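Long-range contacts in IWS1 (Encephalitozoon cuniculi, PDB 2XPP), which probably acts as a nuclear transcription factor that takes part in regulating transcription by RNA polymerase II: residues N27-R32 with P72-S77; K14-D19 with E42-I47; I83-L88 with K121-S126. One frame throughout, in Å; residues are numbered along the deposited sequence.

The three contacts illustrate how the chemistry of an all-helical protein shifts with depth and with the elements joined. Contact 1 lies at the surface, where the end of helix 5-30 meets an irregular loop, and it centres on one amide, with one good and one weak hydrogen bond, flanked by small apolar contacts. Contacts 2 and 3 are partly buried helix-helix pairings, antiparallel and parallel in sense, and each combines a salt bridge on more open residues with a buried apolar pair. Helix 5-30 serves both contact 1 and contact 2. Contacts 2 and 3 are joined directly: R86 forms a salt bridge with D46 and probably a hydrogen bond with S45, whereas contact 1 touches neither.

Contact 1 (N27-R32 with P72-S77); sequences NNLEGR and PLPDKS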
loop_
_atom_site.group_PDB
_atom_site.type_symbol
_atom_site.label_atom_id
_atom_site.label_comp_id
_atom_site.label_asym_id
_atom_site.label_seq_id
_atom_site.Cartn_x
_atom_site.Cartn_y
_atom_site.Cartn_z
ATOM N N ASN A 27 11.579 15.890 3.751
ATOM C CA ASN A 27 11.024 17.240 3.942
ATOM C C ASN A 27 10.172 17.285 5.215
ATOM O O ASN A 27 10.173 18.290 5.909
ATOM C CB ASN A 27 10.238 17.726 2.704
ATOM C CG ASN A 27 11.176 18.097 1.518
ATOM O OD1 ASN A 27 12.378 18.279 1.704
ATOM N ND2 ASN A 27 10.612 18.226 0.301
ATOM N N ASN A 28 9.423 16.218 5.504
ATOM C CA ASN A 28 8.647 16.221 6.752
ATOM C C ASN A 28 9.551 16.350 7.983
ATOM O O ASN A 28 9.271 17.120 8.893
ATOM C CB ASN A 28 7.747 14.986 6.801
ATOM C CG ASN A 28 6.990 14.859 8.063
ATOM O OD1 ASN A 28 7.399 14.160 8.992
ATOM N ND2 ASN A 28 5.865 15.513 8.115
ATOM N N LEU A 29 10.703 15.670 7.964
ATOM C CA LEU A 29 11.643 15.753 9.090
ATOM C C LEU A 29 12.274 17.136 9.205
ATOM O O LEU A 29 12.548 17.633 10.277
ATOM C CB LEU A 29 12.769 14.737 8.935
ATOM C CG LEU A 29 12.354 13.304 9.305
ATOM C CD1 LEU A 29 13.411 12.420 8.738
ATOM C CD2 LEU A 29 12.325 13.174 10.799
ATOM N N GLU A 30 12.504 17.743 8.056
ATOM C CA GLU A 30 13.140 19.020 7.994
ATOM C C GLU A 30 12.200 20.184 8.306
ATOM O O GLU A 30 12.672 21.223 8.693
ATOM C CB GLU A 30 13.719 19.202 6.584
ATOM C CG GLU A 30 14.118 20.652 6.242
ATOM C CD GLU A 30 15.319 21.192 7.005
ATOM O OE1 GLU A 30 15.998 20.457 7.781
ATOM O OE2 GLU A 30 15.590 22.412 6.823
ATOM N N GLY A 31 10.889 19.990 8.096
ATOM C CA GLY A 31 9.898 21.102 8.199
ATOM C C GLY A 31 9.702 21.942 6.941
ATOM O O GLY A 31 9.334 23.139 7.016
ATOM N N ARG A 32 10.001 21.351 5.792
ATOM C CA ARG A 32 9.734 21.920 4.453
ATOM C C ARG A 32 8.471 21.227 3.851
ATOM O O ARG A 32 8.126 20.137 4.242
ATOM C CB ARG A 32 11.009 21.685 3.613
ATOM C CG ARG A 32 10.906 21.572 2.120
ATOM C CD ARG A 32 12.297 21.860 1.423
ATOM N NE ARG A 32 12.423 23.257 0.956
ATOM C CZ ARG A 32 13.355 23.698 0.102
ATOM N NH1 ARG A 32 14.268 22.860 -0.409
ATOM N NH2 ARG A 32 13.377 24.987 -0.248
ATOM N N PRO A 72 2.515 6.000 7.631
ATOM C CA PRO A 72 2.637 7.330 8.272
ATOM C C PRO A 72 3.941 8.025 7.876
ATOM O O PRO A 72 4.955 7.373 7.602
ATOM C CB PRO A 72 2.698 7.019 9.770
ATOM C CG PRO A 72 2.157 5.597 9.875
ATOM C CD PRO A 72 2.503 4.905 8.623
ATOM N N LEU A 73 3.870 9.328 7.850
ATOM C CA LEU A 73 5.067 10.170 7.803
ATOM C C LEU A 73 5.941 10.035 9.076
ATOM O O LEU A 73 5.463 9.565 10.129
ATOM C CB LEU A 73 4.657 11.640 7.629
ATOM C CG LEU A 73 4.336 11.784 6.142
ATOM C CD1 LEU A 73 2.878 11.461 5.805
ATOM C CD2 LEU A 73 4.798 13.091 5.571
ATOM N N PRO A 74 7.238 10.451 8.997
ATOM C CA PRO A 74 8.105 10.395 10.166
ATOM C C PRO A 74 7.551 11.030 11.453
ATOM O O PRO A 74 7.914 10.608 12.569
ATOM C CB PRO A 74 9.407 11.100 9.691
ATOM C CG PRO A 74 9.393 10.880 8.213
ATOM C CD PRO A 74 7.940 10.991 7.814
ATOM N N ASP A 75 6.692 12.038 11.334
ATOM C CA ASP A 75 6.138 12.725 12.495
ATOM C C ASP A 75 4.813 12.100 12.978
ATOM O O ASP A 75 4.119 12.683 13.821
ATOM C CB ASP A 75 5.959 14.222 12.207
ATOM C CG ASP A 75 4.859 14.498 11.164
ATOM O OD1 ASP A 75 4.263 13.551 10.610
ATOM O OD2 ASP A 75 4.647 15.687 10.852
ATOM N N LYS A 76 4.513 10.902 12.483
ATOM C CA LYS A 76 3.292 10.124 12.822
ATOM C C LYS A 76 2.038 10.554 12.083
ATOM O O LYS A 76 0.979 9.877 12.199
ATOM C CB LYS A 76 2.975 10.158 14.320
ATOM C CG LYS A 76 4.080 9.573 15.179
ATOM C CD LYS A 76 3.704 9.502 16.670
ATOM C CE LYS A 76 4.053 10.718 17.399
ATOM N NZ LYS A 76 3.543 10.623 18.804
ATOM N N SER A 77 2.122 11.644 11.334
ATOM C CA SER A 77 0.945 12.077 10.575
ATOM C C SER A 77 0.637 11.142 9.394
ATOM O O SER A 77 1.493 10.400 8.952
ATOM C CB SER A 77 1.098 13.510 10.054
ATOM O OG SER A 77 2.160 13.603 9.129
#
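L29 and P74 bring the two backbones closest, 6.5 Å from CA to CA, where the last turn of helix 5-30 faces a type I beta turn running from L73 to K76 in the loop between helices 62-70 and 81-92. The helix stops in a Schellman motif, with G31 at positive phi as its C-prime residue and the amide of R32 reaching back to the carbonyl of N27. In this final turn N28 carries most of the contact. Its CG stands anti to the backbone N (chi1 176°), which carries the side-chain amide out to the loop, and there both ends of the amide are engaged. N28 ND2 donates to D75 OD2 at 3.0 Å in a nearly straight bond that stays close to the amide plane. The two flat groups stand almost perpendicular, 88° apart, and OD2 is met from above the carboxylate plane. N28 OD1 in turn accepts a weak, bent bond of 3.2 Å from the backbone N of D75. Apolar atoms flank this exchange: L73 CD2 packs against N28 CB at 3.7 Å, and on the neighbouring residue L29 CG rests on P74 CB, also at 3.7 Å, the leucine crossing the proline ring at about a right angle. L73 and P74 also touch N25, farther back along the same helix. Behind the first shell, S77 positions the aspartate. D75 OD1 receives S77 OG on its syn lone pair, at 2.6 Å, and the amide N of S77 completes an Asx turn. The carboxylate thus divides its work, one oxygen bracing the loop from within and the other gripping the helix, and a single asparagine bonds to both backbone and side chain of D75.

Contact 2 (K14-D19 with E42-I47); sequences KKRMQD and EEISDI
R16 reaches across from helix 5-30 and takes hold of E43 end-on, NH1 to OE2 at 2.9 Å and NH2 to OE1 at 3.0 Å. Both bonds are nearly straight and lie close to the guanidinium plane, so the arginine presents its edge. The glutamate does not lie flat in front of it: the planes are 62° apart, and each oxygen is approached from above the carboxylate. Both chains are extended, and with CG anti to the backbone N in R16 and in E43 they reach toward each other between segments 14-19 and 42-47, whose axes approach to 11.7 Å at 149°, roughly antiparallel. I44 covers one face of the guanidinium. Its CG1 sits 3.9 Å above the centre of that face, and CD1 approaches R16 NE at 3.8 Å. The other branch of the isoleucine, CG2, turns to M17 and meets SD at 3.8 Å, the two side chains crossing at a slant. One buried residue thus packs on the guanidinium with its CG1-CD1 branch and on the thioether of M17 with CG2. N40, on the same helix as E43, adds a further hydrogen bond to R16 NH2. Inward, helix 62-70 closes the interface: I62 packs on M17, W69 packs on I44, and the indole NE1 of W69 bonds to the carbonyl of M17, while S45 and D46 face helix 81-92 through R86.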
loop_
_atom_site.group_PDB
_atom_site.type_symbol
_atom_site.label_atom_id
_atom_site.label_comp_id
_atom_site.label_asym_id
_atom_site.label_seq_id
_atom_site.Cartn_x
_atom_site.Cartn_y
_atom_site.Cartn_z
ATOM N N LYS A 14 8.771 2.418 -10.389
ATOM C CA LYS A 14 9.164 2.038 -9.033
ATOM C C LYS A 14 10.150 3.080 -8.477
ATOM O O LYS A 14 9.944 3.602 -7.375
ATOM C CB LYS A 14 9.797 0.649 -9.053
ATOM C CG LYS A 14 10.119 0.099 -7.620
ATOM C CD LYS A 14 10.829 -1.256 -7.682
ATOM C CE LYS A 14 11.219 -1.734 -6.267
ATOM N NZ LYS A 14 10.011 -2.374 -5.643
ATOM N N LYS A 15 11.177 3.423 -9.252
ATOM C CA LYS A 15 12.180 4.395 -8.800
ATOM C C LYS A 15 11.554 5.781 -8.599
ATOM O O LYS A 15 11.902 6.502 -7.633
ATOM C CB LYS A 15 13.340 4.454 -9.804
ATOM C CG LYS A 15 14.402 5.523 -9.468
ATOM C CD LYS A 15 15.513 5.584 -10.520
ATOM C CE LYS A 15 16.793 6.229 -9.977
ATOM N NZ LYS A 15 16.507 7.286 -8.966
ATOM N N ARG A 16 10.622 6.141 -9.473
ATOM C CA ARG A 16 9.950 7.424 -9.330
ATOM C C ARG A 16 9.179 7.505 -8.004
ATOM O O ARG A 16 9.261 8.520 -7.274
ATOM C CB ARG A 16 9.006 7.662 -10.486
ATOM C CG ARG A 16 8.407 9.048 -10.490
ATOM C CD ARG A 16 7.572 9.247 -11.754
ATOM N NE ARG A 16 6.799 10.474 -11.622
ATOM C CZ ARG A 16 5.783 10.812 -12.403
ATOM N NH1 ARG A 16 5.407 10.010 -13.416
ATOM N NH2 ARG A 16 5.155 11.962 -12.171
ATOM N N MET A 17 8.468 6.418 -7.674
ATOM C CA MET A 17 7.675 6.369 -6.446
ATOM C C MET A 17 8.586 6.394 -5.242
ATOM O O MET A 17 8.279 7.104 -4.270
ATOM C CB MET A 17 6.814 5.121 -6.397
ATOM C CG MET A 17 5.614 5.271 -7.292
ATOM S SD MET A 17 4.440 3.882 -7.079
ATOM C CE MET A 17 3.525 4.498 -5.646
ATOM N N GLN A 18 9.725 5.687 -5.329
ATOM C CA GLN A 18 10.713 5.689 -4.250
ATOM C C GLN A 18 11.270 7.087 -4.008
ATOM O O GLN A 18 11.427 7.506 -2.862
ATOM C CB GLN A 18 11.904 4.771 -4.588
ATOM C CG GLN A 18 11.588 3.284 -4.452
ATOM C CD GLN A 18 12.743 2.409 -4.921
ATOM O OE1 GLN A 18 13.738 2.921 -5.467
ATOM N NE2 GLN A 18 12.623 1.098 -4.726
ATOM N N ASP A 19 11.618 7.767 -5.089
ATOM C CA ASP A 19 12.253 9.073 -4.967
ATOM C C ASP A 19 11.279 10.078 -4.331
ATOM O O ASP A 19 11.681 10.892 -3.460
ATOM C CB ASP A 19 12.769 9.555 -6.330
ATOM C CG ASP A 19 13.993 8.757 -6.804
ATOM O OD1 ASP A 19 14.583 8.021 -5.981
ATOM O OD2 ASP A 19 14.337 8.871 -8.002
ATOM N N GLU A 42 -2.127 11.445 -8.910
ATOM C CA GLU A 42 -3.124 11.211 -9.990
ATOM C C GLU A 42 -2.448 10.590 -11.205
ATOM O O GLU A 42 -2.909 9.558 -11.727
ATOM C CB GLU A 42 -3.874 12.488 -10.341
ATOM C CG GLU A 42 -4.944 12.823 -9.295
ATOM C CD GLU A 42 -5.825 14.068 -9.645
ATOM O OE1 GLU A 42 -5.491 14.853 -10.586
ATOM O OE2 GLU A 42 -6.867 14.265 -8.961
ATOM N N GLU A 43 -1.314 11.146 -11.582
ATOM C CA GLU A 43 -0.549 10.611 -12.711
ATOM C C GLU A 43 -0.027 9.212 -12.470
ATOM O O GLU A 43 -0.209 8.320 -13.316
ATOM C CB GLU A 43 0.646 11.496 -13.037
ATOM C CG GLU A 43 1.367 11.040 -14.295
ATOM C CD GLU A 43 2.707 11.727 -14.515
ATOM O OE1 GLU A 43 2.931 12.844 -13.979
ATOM O OE2 GLU A 43 3.525 11.137 -15.252
ATOM N N ILE A 44 0.641 9.025 -11.331
ATOM C CA ILE A 44 1.218 7.725 -11.011
ATOM C C ILE A 44 0.123 6.658 -10.858
ATOM O O ILE A 44 0.292 5.520 -11.313
ATOM C CB ILE A 44 2.158 7.818 -9.795
ATOM C CG1 ILE A 44 3.432 8.580 -10.212
ATOM C CG2 ILE A 44 2.495 6.389 -9.218
ATOM C CD1 ILE A 44 4.380 8.874 -9.096
ATOM N N SER A 45 -0.975 7.011 -10.196
ATOM C CA SER A 45 -2.061 6.048 -10.005
ATOM C C SER A 45 -2.681 5.590 -11.346
ATOM O O SER A 45 -3.032 4.417 -11.516
ATOM C CB SER A 45 -3.106 6.581 -9.023
ATOM O OG SER A 45 -3.845 7.680 -9.578
ATOM N N ASP A 46 -2.804 6.507 -12.283
ATOM C CA ASP A 46 -3.254 6.160 -13.629
ATOM C C ASP A 46 -2.339 5.121 -14.272
ATOM O O ASP A 46 -2.827 4.160 -14.867
ATOM C CB ASP A 46 -3.367 7.397 -14.511
ATOM C CG ASP A 46 -4.631 8.207 -14.218
ATOM O OD1 ASP A 46 -5.390 7.858 -13.274
ATOM O OD2 ASP A 46 -4.860 9.200 -14.925
ATOM N N ILE A 47 -1.024 5.291 -14.148
ATOM C CA ILE A 47 -0.083 4.296 -14.662
ATOM C C ILE A 47 -0.172 2.958 -13.916
ATOM O O ILE A 47 -0.135 1.893 -14.544
ATOM C CB ILE A 47 1.368 4.811 -14.641
ATOM C CG1 ILE A 47 1.466 6.098 -15.462
ATOM C CG2 ILE A 47 2.346 3.720 -15.092
ATOM C CD1 ILE A 47 2.748 6.876 -15.231
#

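Contact 3 (I83-L88 with K121-S126); sequences IRKRLL and KEVRAS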
loop_
_atom_site.group_PDB
_atom_site.type_symbol
_atom_site.label_atom_id
_atom_site.label_comp_id
_atom_site.label_asym_id
_atom_site.label_seq_id
_atom_site.Cartn_x
_atom_site.Cartn_y
_atom_site.Cartn_z
ATOM N N ILE A 83 -4.455 10.775 -1.398
ATOM C CA ILE A 83 -3.524 9.680 -1.580
ATOM C C ILE A 83 -4.040 8.342 -1.043
ATOM O O ILE A 83 -3.972 7.296 -1.738
ATOM C CB ILE A 83 -2.154 9.994 -0.926
ATOM C CG1 ILE A 83 -1.631 11.329 -1.489
ATOM C CG2 ILE A 83 -1.208 8.772 -1.072
ATOM C CD1 ILE A 83 -0.679 12.024 -0.511
ATOM N N ARG A 84 -4.592 8.391 0.162
ATOM C CA ARG A 84 -5.159 7.208 0.821
ATOM C C ARG A 84 -6.243 6.607 -0.073
ATOM O O ARG A 84 -6.243 5.388 -0.338
ATOM C CB ARG A 84 -5.716 7.577 2.190
ATOM C CG ARG A 84 -4.581 8.153 3.060
ATOM C CD ARG A 84 -4.842 8.110 4.550
ATOM N NE ARG A 84 -6.152 8.550 5.049
ATOM C CZ ARG A 84 -6.397 9.769 5.561
ATOM N NH1 ARG A 84 -5.456 10.700 5.532
ATOM N NH2 ARG A 84 -7.590 10.078 6.069
ATOM N N LYS A 85 -7.155 7.445 -0.530
ATOM C CA LYS A 85 -8.280 6.948 -1.356
ATOM C C LYS A 85 -7.786 6.383 -2.671
ATOM O O LYS A 85 -8.179 5.260 -3.071
ATOM C CB LYS A 85 -9.268 8.066 -1.623
ATOM C CG LYS A 85 -10.055 8.336 -0.397
ATOM C CD LYS A 85 -11.055 9.413 -0.705
ATOM C CE LYS A 85 -11.961 9.528 0.473
ATOM N NZ LYS A 85 -13.006 10.545 0.187
ATOM N N ARG A 86 -6.929 7.128 -3.350
ATOM C CA ARG A 86 -6.558 6.731 -4.699
ATOM C C ARG A 86 -5.715 5.441 -4.729
ATOM O O ARG A 86 -5.952 4.595 -5.575
ATOM C CB ARG A 86 -5.795 7.829 -5.359
ATOM C CG ARG A 86 -5.481 7.490 -6.779
ATOM C CD ARG A 86 -6.758 7.554 -7.663
ATOM N NE ARG A 86 -6.361 7.282 -9.033
ATOM C CZ ARG A 86 -7.051 6.596 -9.930
ATOM N NH1 ARG A 86 -8.242 6.087 -9.624
ATOM N NH2 ARG A 86 -6.534 6.422 -11.136
ATOM N N LEU A 87 -4.794 5.306 -3.787
ATOM C CA LEU A 87 -3.974 4.082 -3.691
ATOM C C LEU A 87 -4.793 2.880 -3.272
ATOM O O LEU A 87 -4.506 1.784 -3.727
ATOM C CB LEU A 87 -2.707 4.234 -2.845
ATOM C CG LEU A 87 -1.696 5.181 -3.540
ATOM C CD1 LEU A 87 -0.482 5.253 -2.624
ATOM C CD2 LEU A 87 -1.308 4.700 -4.943
ATOM N N LEU A 88 -5.796 3.044 -2.417
ATOM C CA LEU A 88 -6.636 1.888 -2.077
ATOM C C LEU A 88 -7.417 1.492 -3.335
ATOM O O LEU A 88 -7.629 0.317 -3.578
ATOM C CB LEU A 88 -7.642 2.195 -0.957
ATOM C CG LEU A 88 -7.004 2.293 0.442
ATOM C CD1 LEU A 88 -8.124 2.530 1.419
ATOM C CD2 LEU A 88 -6.184 1.062 0.871
ATOM N N LYS A 121 -14.868 7.200 7.577
ATOM C CA LYS A 121 -15.703 6.001 7.464
ATOM C C LYS A 121 -15.555 5.362 6.080
ATOM O O LYS A 121 -15.427 4.150 5.991
ATOM C CB LYS A 121 -17.182 6.299 7.782
ATOM C CG LYS A 121 -17.440 6.826 9.194
ATOM C CD LYS A 121 -18.922 6.710 9.547
ATOM C CE LYS A 121 -19.282 7.387 10.870
ATOM N NZ LYS A 121 -18.472 6.828 11.998
ATOM N N GLU A 122 -15.524 6.181 5.023
ATOM C CA GLU A 122 -15.377 5.694 3.649
ATOM C C GLU A 122 -14.065 4.944 3.402
ATOM O O GLU A 122 -14.076 3.857 2.841
ATOM C CB GLU A 122 -15.510 6.852 2.626
ATOM C CG GLU A 122 -15.402 6.403 1.135
ATOM C CD GLU A 122 -14.954 7.512 0.101
ATOM O OE1 GLU A 122 -15.475 8.674 0.121
ATOM O OE2 GLU A 122 -14.098 7.167 -0.761
ATOM N N VAL A 123 -12.936 5.537 3.786
ATOM C CA VAL A 123 -11.628 4.899 3.623
ATOM C C VAL A 123 -11.564 3.613 4.468
ATOM O O VAL A 123 -11.101 2.581 3.985
ATOM C CB VAL A 123 -10.490 5.853 3.959
ATOM C CG1 VAL A 123 -9.135 5.149 3.932
ATOM C CG2 VAL A 123 -10.477 6.956 2.868
ATOM N N ARG A 124 -12.023 3.684 5.718
ATOM C CA ARG A 124 -12.085 2.465 6.545
ATOM C C ARG A 124 -12.868 1.344 5.866
ATOM O O ARG A 124 -12.414 0.205 5.823
ATOM C CB ARG A 124 -12.742 2.742 7.888
ATOM C CG ARG A 124 -11.787 3.332 8.833
ATOM C CD ARG A 124 -11.910 2.633 10.210
ATOM N NE ARG A 124 -13.190 2.952 10.787
ATOM C CZ ARG A 124 -13.591 4.199 10.992
ATOM N NH1 ARG A 124 -12.779 5.199 10.676
ATOM N NH2 ARG A 124 -14.784 4.447 11.509
ATOM N N ALA A 125 -14.056 1.674 5.343
ATOM C CA ALA A 125 -14.847 0.686 4.629
ATOM C C ALA A 125 -14.103 0.162 3.392
ATOM O O ALA A 125 -14.163 -1.057 3.087
ATOM C CB ALA A 125 -16.200 1.285 4.237
ATOM N N SER A 126 -13.432 1.040 2.642
ATOM C CA SER A 126 -12.622 0.583 1.478
ATOM C C SER A 126 -11.527 -0.383 1.897
ATOM O O SER A 126 -11.335 -1.419 1.268
ATOM C CB SER A 126 -11.983 1.743 0.671
ATOM O OG SER A 126 -13.036 2.491 0.073
#
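The carboxylate of E122 is met from above by K85, whose NZ stands 52° out of the plane as it donates to OE1 at 3.1 Å in a salt bridge. The lysine's CE lies 3.4 Å from E122 OE2, so the end of the chain spans both oxygens, crossing the glutamate at about a right angle. Within 121-126, one face of the R124 guanidinium lies over K121 CA, offset toward the rim. Segments 83-88 and 121-126, on helices 81-92 and 121-138, run in the same sense at 25°, axes 10.3 Å apart at closest. V123 points from 121-126 toward 83-88 and touches both K85 and L88. With CG1 anti to the backbone N (chi1 174°), its two methyls part: CG2 packs against K85 CG at 3.6 Å and CG1 against L88 CD1 at 3.8 Å. That leucine methyl also meets S126 CB at 4.0 Å. Y113 of helix 106-115 touches both L88 and V123, consistent with these two buried residues belonging to the packed interior of a TFIIS N-terminal-type helical bundle. K85 thus has two roles, its methylenes extending the apolar seam while its ammonium group, farther out, ties the partner helix by charge.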